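Local coordinates for protein putative glycoside hydrolase (Bacteroides thetaiotaomicron VPI-5482, PDB 3HBZ) that is of unproven activity but binds calcium and may act in carbohydrate metabolism, possibly as a glycoside hydrolase, at residues F206-T211 / L336-E341; N265-A270 / K294-E299; K110-V115 / T141-P146; E125-N130 / N181-S186. One frame throughout, in Å; residues are numbered along the deposited sequence. Where two conformers were deposited one is given.

In the fold
Two pairs of contacts make up the set. Contacts 3 and 4, with centres 11 Å apart, interleave along the chain in the order 110-115, 125-130, 141-146, 181-186, and Phe114 O lies 2.8 Å from Trp126 N, a probable hydrogen bond. Later in sequence, contact 2 falls between the two segments of contact 1; their centres are 12 Å apart, and Ile209 CG2 packs 3.9 Å from Ile296 CD1. Contact 3 lies about 30 Å from contact 1, centre to centre, across the middle of the chain, whereas contact 4 sits near that middle. Contacts 1, 2 and 4 all reach the antiparallel strand system of the putative carbohydrate metabolism domain, and contact 3 ties two of its loops.

Contact 1: residues F206-T211 / L336-E341; sequences FRHIPT and LIYRSE. With ACT (acetate ion), chain H.
Tyr338 lays its ring over that of His208 in an offset stack, with the His208 and Tyr338 ring centroids 4.1 Å apart and the planes only 10° from parallel. CG of Tyr338 stands between its own backbone N and carbonyl carbon (chi1 58°), which lifts the ring onto the imidazole. Phe206 joins this aromatic cluster in an offset edge-to-face manner, its edge turned to the Tyr338 face, while Leu336 CD2 covers one face of the phenyl ring. His208 ND1 donates to the syn lone pair of Glu341 OE1, nearly straight and in the ring plane, though the carboxylate stands almost perpendicular to it; the 2.5 Å distance is unusually short and so uncertain, but the bond would hold the imidazole's rotation. In the backbone, Pro210 and Tyr338 form an antiparallel non-hydrogen-bonded pair that joins strand 210-220 to strand 328-338. Bonds on either side of it run from Arg339 N to Ile209 O (2.9 Å) and from Thr211 N to Ile337 O (2.8 Å), the latter oxygen also taking a weak bond from Thr211 OG1. Arg339, bent at chi3 (-59°), lies alongside Ile209, whose CG2 sits over one face of the guanidinium; NH2 of Arg339 comes within 3.8 Å of Thr211 CG2. An acetate, probably from the crystallisation liquor, accepts from Arg207 N and Leu96 N and turns its methyl toward Phe206 and His208.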
loop_
_atom_site.group_PDB
_atom_site.type_symbol
_atom_site.label_atom_id
_atom_site.label_comp_id
_atom_site.label_asym_id
_atom_site.label_seq_id
_atom_site.Cartn_x
_atom_site.Cartn_y
_atom_site.Cartn_z
ATOM N N PHE A 206 -13.690 -5.239 0.140
ATOM C CA PHE A 206 -14.255 -5.181 1.504
ATOM C C PHE A 206 -15.739 -5.500 1.414
ATOM O O PHE A 206 -16.445 -4.926 0.573
ATOM C CB PHE A 206 -14.025 -3.778 2.093
ATOM C CG PHE A 206 -14.385 -3.667 3.556
ATOM C CD1 PHE A 206 -13.701 -4.404 4.515
ATOM C CD2 PHE A 206 -15.437 -2.830 3.965
ATOM C CE1 PHE A 206 -14.058 -4.320 5.877
ATOM C CE2 PHE A 206 -15.790 -2.724 5.292
ATOM C CZ PHE A 206 -15.099 -3.495 6.273
ATOM N N ARG A 207 -16.217 -6.442 2.225
ATOM C CA ARG A 207 -17.598 -6.937 2.080
ATOM C C ARG A 207 -18.531 -6.538 3.235
ATOM O O ARG A 207 -19.543 -7.163 3.453
ATOM C CB ARG A 207 -17.620 -8.466 1.869
ATOM C CG ARG A 207 -16.854 -8.949 0.629
ATOM C CD ARG A 207 -16.859 -10.480 0.519
ATOM N NE ARG A 207 -15.811 -10.954 -0.409
ATOM C CZ ARG A 207 -16.004 -11.660 -1.530
ATOM N NH1 ARG A 207 -17.216 -12.002 -1.918
ATOM N NH2 ARG A 207 -14.963 -12.036 -2.274
ATOM N N HIS A 208 -18.220 -5.454 3.938
ATOM C CA HIS A 208 -19.145 -4.869 4.945
ATOM C C HIS A 208 -19.312 -3.369 4.635
ATOM O O HIS A 208 -18.614 -2.841 3.778
ATOM C CB HIS A 208 -18.593 -5.035 6.367
ATOM C CG HIS A 208 -18.166 -6.428 6.688
ATOM N ND1 HIS A 208 -19.070 -7.453 6.891
ATOM C CD2 HIS A 208 -16.928 -6.977 6.816
ATOM C CE1 HIS A 208 -18.407 -8.572 7.151
ATOM N NE2 HIS A 208 -17.107 -8.312 7.108
ATOM N N ILE A 209 -20.208 -2.708 5.364
ATOM C CA ILE A 209 -20.483 -1.299 5.211
ATOM C C ILE A 209 -19.684 -0.604 6.285
ATOM O O ILE A 209 -20.034 -0.686 7.473
ATOM C CB ILE A 209 -21.981 -0.973 5.367
ATOM C CG1 ILE A 209 -22.811 -1.658 4.269
ATOM C CG2 ILE A 209 -22.202 0.549 5.276
ATOM C CD1 ILE A 209 -24.333 -1.491 4.422
ATOM N N PRO A 210 -18.579 0.053 5.891
ATOM C CA PRO A 210 -17.812 0.758 6.865
ATOM C C PRO A 210 -18.572 1.993 7.348
ATOM O O PRO A 210 -19.202 2.688 6.537
ATOM C CB PRO A 210 -16.537 1.112 6.095
ATOM C CG PRO A 210 -16.948 1.259 4.731
ATOM C CD PRO A 210 -18.088 0.309 4.524
ATOM N N THR A 211 -18.519 2.242 8.655
ATOM C CA THR A 211 -19.197 3.382 9.279
ATOM C C THR A 211 -18.272 4.436 9.906
ATOM O O THR A 211 -18.611 5.636 9.889
ATOM C CB THR A 211 -20.195 2.860 10.347
ATOM O OG1 THR A 211 -19.510 1.948 11.202
ATOM C CG2 THR A 211 -21.349 2.108 9.655
ATOM N N LEU A 336 -10.948 0.031 11.586
ATOM C CA LEU A 336 -12.033 0.204 10.606
ATOM C C LEU A 336 -13.325 -0.414 11.168
ATOM O O LEU A 336 -13.469 -1.646 11.254
ATOM C CB LEU A 336 -11.625 -0.454 9.279
ATOM C CG LEU A 336 -12.647 -0.323 8.154
ATOM C CD1 LEU A 336 -12.982 1.146 7.868
ATOM C CD2 LEU A 336 -12.115 -1.101 6.895
ATOM N N ILE A 337 -14.258 0.440 11.589
ATOM C CA ILE A 337 -15.510 -0.006 12.211
ATOM C C ILE A 337 -16.567 -0.090 11.111
ATOM O O ILE A 337 -16.706 0.833 10.301
ATOM C CB ILE A 337 -15.978 0.982 13.340
ATOM C CG1 ILE A 337 -14.869 1.115 14.421
ATOM C CG2 ILE A 337 -17.337 0.530 14.001
ATOM C CD1 ILE A 337 -15.006 2.353 15.336
ATOM N N TYR A 338 -17.275 -1.208 11.084
ATOM C CA TYR A 338 -18.328 -1.463 10.112
ATOM C C TYR A 338 -19.645 -1.944 10.762
ATOM O O TYR A 338 -19.686 -2.407 11.920
ATOM C CB TYR A 338 -17.855 -2.483 9.082
ATOM C CG TYR A 338 -17.420 -3.818 9.626
ATOM C CD1 TYR A 338 -18.341 -4.836 9.825
ATOM C CD2 TYR A 338 -16.080 -4.063 9.936
ATOM C CE1 TYR A 338 -17.955 -6.082 10.319
ATOM C CE2 TYR A 338 -15.675 -5.318 10.417
ATOM C CZ TYR A 338 -16.627 -6.315 10.599
ATOM O OH TYR A 338 -16.270 -7.535 11.077
ATOM N N ARG A 339 -20.729 -1.801 10.016
ATOM C CA ARG A 339 -22.057 -2.112 10.566
ATOM C C ARG A 339 -22.223 -3.616 10.771
ATOM O O ARG A 339 -21.839 -4.379 9.879
ATOM C CB ARG A 339 -23.137 -1.620 9.640
ATOM C CG ARG A 339 -24.562 -1.862 10.219
ATOM C CD ARG A 339 -25.604 -1.152 9.398
ATOM N NE ARG A 339 -25.253 0.259 9.434
ATOM C CZ ARG A 339 -25.352 1.100 8.414
ATOM N NH1 ARG A 339 -25.810 0.676 7.229
ATOM N NH2 ARG A 339 -24.974 2.377 8.590
ATOM N N SER A 340 -22.801 -4.040 11.917
ATOM C CA SER A 340 -23.064 -5.490 12.151
ATOM C C SER A 340 -24.198 -5.987 11.248
ATOM O O SER A 340 -25.193 -5.286 11.079
ATOM C CB SER A 340 -23.344 -5.839 13.641
ATOM O OG SER A 340 -24.171 -4.883 14.296
ATOM N N GLU A 341 -24.019 -7.187 10.677
ATOM C CA GLU A 341 -24.914 -7.770 9.648
ATOM C C GLU A 341 -25.801 -8.940 10.140
ATOM O O GLU A 341 -26.242 -8.978 11.291
ATOM C CB GLU A 341 -24.069 -8.244 8.449
ATOM C CG GLU A 341 -23.911 -7.201 7.336
ATOM C CD GLU A 341 -22.665 -7.420 6.492
ATOM O OE1 GLU A 341 -21.562 -7.235 7.034
ATOM O OE2 GLU A 341 -22.788 -7.743 5.286
HETATM C C ACT H . -13.878 -8.117 4.271
HETATM O O ACT H . -14.962 -8.092 3.802
HETATM O OXT ACT H . -13.095 -8.395 3.305
HETATM C CH3 ACT H . -13.600 -7.793 5.781
#

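Contact 2: residues N265-A270 / K294-E299; sequences NLVSIA and KYIDKE
Lys294 folds back over the backbone of Leu266, and in the conformer described its NZ donates to Leu266 O at 2.8 Å. The ammonium approaches tilted 24° from the carbonyl plane. Two bends make this possible, at chi2 (-79°) and chi4 (62°), and they curl the aliphatic chain around the same oxygen, with Lys294 CD only 3.3 Å from Leu266 O. The same nitrogen makes a weak bond to Pro264 O and a hydrogen bond to a bound di(hydroxyethyl)ether, probably from the crystallisation liquor.

Beside this polar grip the packing is apolar. Lys294 CB rests 4.1 Å from Val267 CA, and CG2 of Val267, again in the conformer described, meets CG1 of Ile296 at 4.2 Å, the two side chains crossing at about a right angle. Behind Val267 the strand is irregular: a classic beta bulge sets Val267 and Ser268 together against Met245 of strand 240-247. On the other side, Asp297 holds the N-cap position, its OD2 accepting from Lys300 N, and Tyr306 OH bonds to Asp297 N. The contact joins strand 266-271 to the lead-in of helix 298-303, with Ile296 packed among Met245, Tyr306 of strand 306-313 and Ile209.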
loop_
_atom_site.group_PDB
_atom_site.type_symbol
_atom_site.label_atom_id
_atom_site.label_comp_id
_atom_site.label_asym_id
_atom_site.label_seq_id
_atom_site.Cartn_x
_atom_site.Cartn_y
_atom_site.Cartn_z
ATOM N N ASN A 265 -16.802 6.430 -9.390
ATOM C CA ASN A 265 -17.031 5.132 -8.745
ATOM C C ASN A 265 -17.090 5.202 -7.227
ATOM O O ASN A 265 -17.467 4.196 -6.579
ATOM C CB ASN A 265 -15.964 4.104 -9.189
ATOM C CG ASN A 265 -16.178 3.666 -10.629
ATOM O OD1 ASN A 265 -16.371 4.516 -11.479
ATOM N ND2 ASN A 265 -16.217 2.352 -10.890
ATOM N N LEU A 266 -16.690 6.341 -6.649
ATOM C CA LEU A 266 -16.700 6.490 -5.157
ATOM C C LEU A 266 -18.118 6.373 -4.645
ATOM O O LEU A 266 -19.041 6.897 -5.281
ATOM C CB LEU A 266 -16.132 7.852 -4.750
ATOM C CG LEU A 266 -14.609 7.908 -4.789
ATOM C CD1 LEU A 266 -14.127 9.343 -4.821
ATOM C CD2 LEU A 266 -13.975 7.176 -3.572
ATOM N N VAL A 267 -18.291 5.653 -3.533
ATOM C CA VAL A 267 -19.572 5.628 -2.854
ATOM C C VAL A 267 -19.533 6.281 -1.464
ATOM O O VAL A 267 -20.553 6.796 -1.014
ATOM C CB VAL A 267 -20.185 4.188 -2.803
ATOM C CG1 VAL A 267 -20.430 3.691 -4.232
ATOM C CG2 VAL A 267 -19.289 3.227 -2.021
ATOM N N SER A 268 -18.359 6.334 -0.839
ATOM C CA SER A 268 -18.244 6.800 0.531
ATOM C C SER A 268 -16.834 7.316 0.813
ATOM O O SER A 268 -15.842 6.821 0.246
ATOM C CB SER A 268 -18.619 5.666 1.489
ATOM O OG SER A 268 -18.623 6.121 2.815
ATOM N N ILE A 269 -16.760 8.362 1.634
ATOM C CA ILE A 269 -15.497 8.940 2.065
ATOM C C ILE A 269 -15.514 9.315 3.543
ATOM O O ILE A 269 -16.467 9.933 4.001
ATOM C CB ILE A 269 -15.189 10.202 1.306
ATOM C CG1 ILE A 269 -15.208 9.908 -0.195
ATOM C CG2 ILE A 269 -13.801 10.717 1.734
ATOM C CD1 ILE A 269 -14.950 11.173 -1.108
ATOM N N ALA A 270 -14.475 8.926 4.284
ATOM C CA ALA A 270 -14.222 9.416 5.655
ATOM C C ALA A 270 -12.911 10.231 5.607
ATOM O O ALA A 270 -11.970 9.871 4.879
ATOM C CB ALA A 270 -14.085 8.248 6.610
ATOM N N LYS A 294 -25.266 8.149 -4.595
ATOM C CA LYS A 294 -24.606 6.850 -4.586
ATOM C C LYS A 294 -25.315 5.932 -3.580
ATOM O O LYS A 294 -26.068 6.402 -2.707
ATOM C CB LYS A 294 -23.118 6.998 -4.268
ATOM C CG LYS A 294 -22.373 8.076 -5.087
ATOM C CD LYS A 294 -21.986 7.671 -6.519
ATOM C CE LYS A 294 -21.194 8.791 -7.255
ATOM N NZ LYS A 294 -19.850 9.178 -6.638
ATOM N N TYR A 295 -25.115 4.623 -3.741
ATOM C CA TYR A 295 -25.690 3.620 -2.823
ATOM C C TYR A 295 -24.849 2.346 -2.800
ATOM O O TYR A 295 -24.220 1.994 -3.792
ATOM C CB TYR A 295 -27.115 3.271 -3.207
ATOM C CG TYR A 295 -27.900 2.648 -2.067
ATOM C CD1 TYR A 295 -28.213 3.392 -0.923
ATOM C CD2 TYR A 295 -28.361 1.330 -2.137
ATOM C CE1 TYR A 295 -28.936 2.845 0.113
ATOM C CE2 TYR A 295 -29.093 0.771 -1.103
ATOM C CZ TYR A 295 -29.381 1.538 0.027
ATOM O OH TYR A 295 -30.109 1.005 1.072
ATOM N N ILE A 296 -24.788 1.702 -1.643
ATOM C CA ILE A 296 -24.099 0.428 -1.487
ATOM C C ILE A 296 -25.087 -0.694 -1.737
ATOM O O ILE A 296 -26.015 -0.917 -0.973
ATOM C CB ILE A 296 -23.425 0.294 -0.089
ATOM C CG1 ILE A 296 -22.392 1.411 0.087
ATOM C CG2 ILE A 296 -22.716 -1.062 0.028
ATOM C CD1 ILE A 296 -22.084 1.869 1.589
ATOM N N ASP A 297 -24.919 -1.386 -2.851
ATOM C CA ASP A 297 -25.828 -2.466 -3.193
ATOM C C ASP A 297 -25.418 -3.741 -2.450
ATOM O O ASP A 297 -24.259 -4.147 -2.531
ATOM C CB ASP A 297 -25.771 -2.702 -4.701
ATOM C CG ASP A 297 -26.673 -3.835 -5.157
ATOM O OD1 ASP A 297 -27.903 -3.667 -5.097
ATOM O OD2 ASP A 297 -26.171 -4.881 -5.606
ATOM N N LYS A 298 -26.391 -4.397 -1.809
ATOM C CA LYS A 298 -26.174 -5.586 -0.965
ATOM C C LYS A 298 -25.519 -6.722 -1.714
ATOM O O LYS A 298 -24.530 -7.288 -1.248
ATOM C CB LYS A 298 -27.502 -6.093 -0.354
ATOM N N GLU A 299 -26.070 -7.051 -2.872
ATOM C CA GLU A 299 -25.546 -8.135 -3.691
ATOM C C GLU A 299 -24.132 -7.828 -4.248
ATOM O O GLU A 299 -23.291 -8.723 -4.294
ATOM C CB GLU A 299 -26.506 -8.491 -4.826
ATOM C CG GLU A 299 -27.868 -9.090 -4.337
#

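Contact 3: residues K110-V115 / T141-P146; sequences KYYIFV and TADDYP
Tyr111 presses its CB onto the face of Tyr145, the CB atom of Tyr111 lying 3.6 Å from the centroid of the Tyr145 ring and only 6° off its normal, a CH-pi contact over the ring centre. The phenol of Tyr111 then leads off obliquely: the Tyr111 and Tyr145 ring planes meet at 55°, with centroids 5.2 Å apart. With CG between the backbone N and carbonyl carbon (chi1 56°), the phenol of Tyr111 turns so that its CD2 also touches CE2 of Tyr145. Lys110 crosses Tyr145 at about a right angle, its methylene CE reaching to 3.5 Å from Tyr145 OH. Both segments are loops of the putative carbohydrate metabolism domain, and the second winds into a short 3-10 turn at 142-144, where Asp144 OD2 accepts from Thr141 N. No direct hydrogen bond joins the two; water does so instead. One water accepts from Tyr112 N at 2.9 Å and donates to Ala142 O at 2.6 Å. A second lies 3.1 Å from Tyr112 OH and donates to Asp143 OD1 at 2.8 Å, while that carboxylate oxygen also sits at the edge of the Tyr112 ring, near its plane. Ala142 CB packs 3.7 Å from CE2 of Tyr112. Arg164 NH2, donating to the carbonyls of Asp143 and Tyr145, ties the turn to strand 158-165, and a hexaethylene glycol, probably from the crystallisation liquor, lies beside Tyr112.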
loop_
_atom_site.group_PDB
_atom_site.type_symbol
_atom_site.label_atom_id
_atom_site.label_comp_id
_atom_site.label_asym_id
_atom_site.label_seq_id
_atom_site.Cartn_x
_atom_site.Cartn_y
_atom_site.Cartn_z
ATOM N N LYS A 110 14.990 -4.186 3.599
ATOM C CA LYS A 110 15.777 -2.981 3.778
ATOM C C LYS A 110 14.928 -1.800 4.235
ATOM O O LYS A 110 15.467 -0.783 4.647
ATOM C CB LYS A 110 16.516 -2.611 2.485
ATOM C CG LYS A 110 15.643 -1.972 1.439
ATOM C CD LYS A 110 16.394 -1.716 0.152
ATOM C CE LYS A 110 15.448 -1.215 -0.891
ATOM N NZ LYS A 110 16.111 -1.104 -2.187
ATOM N N TYR A 111 13.611 -1.929 4.146
ATOM C CA TYR A 111 12.723 -0.938 4.739
ATOM C C TYR A 111 11.512 -1.659 5.331
ATOM O O TYR A 111 11.300 -2.839 5.100
ATOM C CB TYR A 111 12.298 0.129 3.721
ATOM C CG TYR A 111 11.643 -0.426 2.462
ATOM C CD1 TYR A 111 10.373 -1.011 2.507
ATOM C CD2 TYR A 111 12.287 -0.337 1.207
ATOM C CE1 TYR A 111 9.773 -1.508 1.360
ATOM C CE2 TYR A 111 11.702 -0.863 0.034
ATOM C CZ TYR A 111 10.449 -1.427 0.104
ATOM O OH TYR A 111 9.889 -1.936 -1.039
ATOM N N TYR A 112 10.712 -0.926 6.082
ATOM C CA TYR A 112 9.625 -1.515 6.784
ATOM C C TYR A 112 8.439 -1.723 5.893
ATOM O O TYR A 112 8.028 -0.806 5.148
ATOM C CB TYR A 112 9.209 -0.602 7.922
ATOM C CG TYR A 112 10.136 -0.674 9.117
ATOM C CD1 TYR A 112 10.051 -1.726 9.993
ATOM C CD2 TYR A 112 11.050 0.315 9.388
ATOM C CE1 TYR A 112 10.827 -1.790 11.115
ATOM C CE2 TYR A 112 11.868 0.252 10.542
ATOM C CZ TYR A 112 11.746 -0.809 11.383
ATOM O OH TYR A 112 12.508 -0.941 12.522
ATOM N N ILE A 113 7.869 -2.924 6.025
ATOM C CA ILE A 113 6.565 -3.306 5.438
ATOM C C ILE A 113 5.733 -3.846 6.616
ATOM O O ILE A 113 6.100 -4.850 7.255
ATOM C CB ILE A 113 6.736 -4.385 4.343
ATOM C CG1 ILE A 113 7.633 -3.911 3.160
ATOM C CG2 ILE A 113 5.366 -4.928 3.796
ATOM C CD1 ILE A 113 8.217 -5.105 2.287
ATOM N N PHE A 114 4.683 -3.100 6.939
ATOM C CA PHE A 114 3.700 -3.448 7.965
ATOM C C PHE A 114 2.733 -4.476 7.458
ATOM O O PHE A 114 2.169 -4.337 6.348
ATOM C CB PHE A 114 2.930 -2.176 8.361
ATOM C CG PHE A 114 3.725 -1.225 9.170
ATOM C CD1 PHE A 114 3.768 -1.357 10.559
ATOM C CD2 PHE A 114 4.450 -0.200 8.568
ATOM C CE1 PHE A 114 4.520 -0.458 11.319
ATOM C CE2 PHE A 114 5.178 0.695 9.346
ATOM C CZ PHE A 114 5.221 0.549 10.714
ATOM N N VAL A 115 2.518 -5.511 8.252
ATOM C CA VAL A 115 1.585 -6.570 7.907
ATOM C C VAL A 115 0.546 -6.781 9.003
ATOM O O VAL A 115 0.739 -6.385 10.157
ATOM C CB VAL A 115 2.370 -7.885 7.619
ATOM C CG1 VAL A 115 3.400 -7.611 6.467
ATOM C CG2 VAL A 115 3.130 -8.396 8.872
ATOM N N THR A 141 19.371 3.171 5.798
ATOM C CA THR A 141 18.770 2.127 6.573
ATOM C C THR A 141 17.248 2.382 6.649
ATOM O O THR A 141 16.735 3.422 6.191
ATOM C CB THR A 141 19.278 2.088 8.053
ATOM O OG1 THR A 141 18.812 3.259 8.705
ATOM C CG2 THR A 141 20.783 1.963 8.141
ATOM N N ALA A 142 16.554 1.395 7.186
ATOM C CA ALA A 142 15.093 1.378 7.236
ATOM C C ALA A 142 14.540 2.641 7.864
ATOM O O ALA A 142 13.505 3.122 7.439
ATOM C CB ALA A 142 14.584 0.079 7.996
ATOM N N ASP A 143 15.253 3.186 8.846
ATOM C CA ASP A 143 14.861 4.426 9.555
ATOM C C ASP A 143 15.007 5.739 8.788
ATOM O O ASP A 143 14.597 6.787 9.289
ATOM C CB ASP A 143 15.675 4.535 10.878
ATOM C CG ASP A 143 14.973 3.821 12.015
ATOM O OD1 ASP A 143 13.956 3.121 11.717
ATOM O OD2 ASP A 143 15.378 3.995 13.184
ATOM N N ASP A 144 15.616 5.687 7.606
ATOM C CA ASP A 144 15.807 6.883 6.795
ATOM C C ASP A 144 14.649 7.066 5.790
ATOM O O ASP A 144 14.575 8.082 5.081
ATOM C CB ASP A 144 17.122 6.778 6.013
ATOM C CG ASP A 144 18.362 6.734 6.890
ATOM O OD1 ASP A 144 18.343 7.241 8.033
ATOM O OD2 ASP A 144 19.384 6.193 6.397
ATOM N N TYR A 145 13.768 6.081 5.689
ATOM C CA TYR A 145 12.659 6.164 4.763
ATOM C C TYR A 145 11.498 7.028 5.332
ATOM O O TYR A 145 11.452 7.338 6.534
ATOM C CB TYR A 145 12.131 4.781 4.445
ATOM C CG TYR A 145 13.010 3.982 3.515
ATOM C CD1 TYR A 145 14.187 3.406 3.964
ATOM C CD2 TYR A 145 12.641 3.787 2.162
ATOM C CE1 TYR A 145 14.992 2.667 3.094
ATOM C CE2 TYR A 145 13.449 3.067 1.287
ATOM C CZ TYR A 145 14.627 2.523 1.749
ATOM O OH TYR A 145 15.395 1.779 0.888
ATOM N N PRO A 146 10.574 7.446 4.456
ATOM C CA PRO A 146 9.427 8.237 4.909
ATOM C C PRO A 146 8.455 7.457 5.798
ATOM O O PRO A 146 7.732 8.064 6.614
ATOM C CB PRO A 146 8.741 8.653 3.593
ATOM C CG PRO A 146 9.866 8.616 2.570
ATOM C CD PRO A 146 10.639 7.355 2.975
HETATM O O HOH W 1 11.423 1.890 6.449
HETATM O O HOH W 2 12.701 1.870 13.863
#

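Contact 4: residues E125-N130 / N181-S186; sequences EWASGN and NLFIGS
Ala127 O takes a hydrogen bond from Phe183 N at 2.9 Å and a CA-H...O contact from Leu182 CA at 3.3 Å. With the return bond from Ala127 N to Phe183 O, nearly straight at 169°, this makes a single antiparallel bridge of the hydrogen-bonded kind, joining the loop after strand 121-125 to strand 177-183. Trp126 is clamped between two aliphatic chains: Leu182 CD2 lies on one side, offset toward the rim, 3.5 Å from Trp126 CE3, and Ile184 CG1 over the opposite face, 3.7 Å from Trp126 CZ3. Its NE1 donates to sodium-site residue Glu116, which with this packing would limit the indole's rotation. Phe183 CG, between its backbone N and carbonyl carbon (chi1 55°), brings the ring against Ala127 CB. Two waters donating to Glu125 O carry the link on to Gly185 N and O. Asn181 OD1 accepts from Gly129 N at 3.0 Å, and Ser128 forms an ST turn, its OG accepting from Asn130 N at 3.1 Å.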
loop_
_atom_site.group_PDB
_atom_site.type_symbol
_atom_site.label_atom_id
_atom_site.label_comp_id
_atom_site.label_asym_id
_atom_site.label_seq_id
_atom_site.Cartn_x
_atom_site.Cartn_y
_atom_site.Cartn_z
ATOM N N GLU A 125 -0.587 -7.013 3.635
ATOM C CA GLU A 125 0.555 -6.143 3.613
ATOM C C GLU A 125 0.130 -4.709 3.285
ATOM O O GLU A 125 -0.446 -4.434 2.223
ATOM C CB GLU A 125 1.580 -6.610 2.592
ATOM C CG GLU A 125 1.925 -8.083 2.735
ATOM C CD GLU A 125 3.220 -8.510 2.033
ATOM O OE1 GLU A 125 3.936 -7.639 1.448
ATOM O OE2 GLU A 125 3.516 -9.741 2.115
ATOM N N TRP A 126 0.376 -3.794 4.215
ATOM C CA TRP A 126 0.196 -2.366 3.931
ATOM C C TRP A 126 1.226 -1.965 2.887
ATOM O O TRP A 126 2.294 -2.574 2.771
ATOM C CB TRP A 126 0.421 -1.510 5.166
ATOM C CG TRP A 126 -0.649 -1.607 6.222
ATOM C CD1 TRP A 126 -0.736 -2.523 7.216
ATOM C CD2 TRP A 126 -1.777 -0.723 6.384
ATOM N NE1 TRP A 126 -1.879 -2.280 7.982
ATOM C CE2 TRP A 126 -2.508 -1.164 7.498
ATOM C CE3 TRP A 126 -2.213 0.416 5.704
ATOM C CZ2 TRP A 126 -3.667 -0.529 7.925
ATOM C CZ3 TRP A 126 -3.338 1.073 6.142
ATOM C CH2 TRP A 126 -4.061 0.605 7.239
ATOM N N ALA A 127 0.894 -0.941 2.125
ATOM C CA ALA A 127 1.809 -0.389 1.117
ATOM C C ALA A 127 2.248 1.009 1.550
ATOM O O ALA A 127 1.545 1.671 2.336
ATOM C CB ALA A 127 1.092 -0.315 -0.242
ATOM N N SER A 128 3.389 1.459 1.005
ATOM C CA SER A 128 3.857 2.854 1.113
ATOM C C SER A 128 4.664 3.183 -0.106
ATOM O O SER A 128 4.886 2.309 -0.961
ATOM C CB SER A 128 4.784 3.068 2.319
ATOM O OG SER A 128 6.031 2.394 2.152
ATOM N N GLY A 129 5.138 4.430 -0.180
ATOM C CA GLY A 129 6.067 4.798 -1.231
ATOM C C GLY A 129 7.534 4.438 -1.013
ATOM O O GLY A 129 8.392 4.936 -1.750
ATOM N N ASN A 130 7.834 3.591 -0.022
ATOM C CA ASN A 130 9.228 3.211 0.254
ATOM C C ASN A 130 10.051 2.715 -0.952
ATOM O O ASN A 130 11.186 3.152 -1.153
ATOM C CB ASN A 130 9.280 2.215 1.417
ATOM C CG ASN A 130 9.118 2.890 2.803
ATOM O OD1 ASN A 130 9.108 4.113 2.925
ATOM N ND2 ASN A 130 8.986 2.069 3.847
ATOM N N ASN A 181 3.824 7.976 3.850
ATOM C CA ASN A 181 2.484 7.438 3.735
ATOM C C ASN A 181 2.360 5.943 4.061
ATOM O O ASN A 181 3.340 5.186 4.164
ATOM C CB ASN A 181 1.906 7.736 2.337
ATOM C CG ASN A 181 2.735 7.134 1.236
ATOM O OD1 ASN A 181 3.784 6.517 1.474
ATOM N ND2 ASN A 181 2.266 7.291 0.029
ATOM N N LEU A 182 1.114 5.529 4.241
ATOM C CA LEU A 182 0.805 4.132 4.395
ATOM C C LEU A 182 -0.611 3.994 3.924
ATOM O O LEU A 182 -1.470 4.827 4.283
ATOM C CB LEU A 182 0.909 3.657 5.847
ATOM C CG LEU A 182 0.951 2.144 6.057
ATOM C CD1 LEU A 182 2.412 1.675 5.765
ATOM C CD2 LEU A 182 0.465 1.728 7.512
ATOM N N PHE A 183 -0.876 2.935 3.165
ATOM C CA PHE A 183 -2.217 2.713 2.691
ATOM C C PHE A 183 -2.556 1.265 2.372
ATOM O O PHE A 183 -1.694 0.441 2.141
ATOM C CB PHE A 183 -2.476 3.597 1.446
ATOM C CG PHE A 183 -1.464 3.394 0.317
ATOM C CD1 PHE A 183 -0.244 4.056 0.307
ATOM C CD2 PHE A 183 -1.733 2.545 -0.713
ATOM C CE1 PHE A 183 0.656 3.887 -0.697
ATOM C CE2 PHE A 183 -0.833 2.358 -1.724
ATOM C CZ PHE A 183 0.370 3.037 -1.730
ATOM N N ILE A 184 -3.846 0.993 2.334
ATOM C CA ILE A 184 -4.357 -0.269 1.855
ATOM C C ILE A 184 -4.372 -0.249 0.328
ATOM O O ILE A 184 -4.965 0.618 -0.298
ATOM C CB ILE A 184 -5.733 -0.578 2.401
ATOM C CG1 ILE A 184 -5.651 -0.834 3.919
ATOM C CG2 ILE A 184 -6.393 -1.857 1.634
ATOM C CD1 ILE A 184 -7.039 -0.997 4.551
ATOM N N GLY A 185 -3.745 -1.241 -0.276
ATOM C CA GLY A 185 -3.549 -1.212 -1.742
ATOM C C GLY A 185 -2.159 -1.724 -2.114
ATOM O O GLY A 185 -1.589 -2.591 -1.432
ATOM N N SER A 186 -1.597 -1.171 -3.185
ATOM C CA SER A 186 -0.243 -1.506 -3.552
ATOM C C SER A 186 0.502 -0.325 -4.159
ATOM O O SER A 186 -0.106 0.674 -4.567
ATOM C CB SER A 186 -0.243 -2.693 -4.528
ATOM O OG SER A 186 -0.971 -2.379 -5.690
HETATM O O HOH W 3 -2.885 -3.388 1.773
HETATM O O HOH W 4 0.104 -4.482 -0.453
HETATM O O HOH W 5 6.932 5.935 2.135
#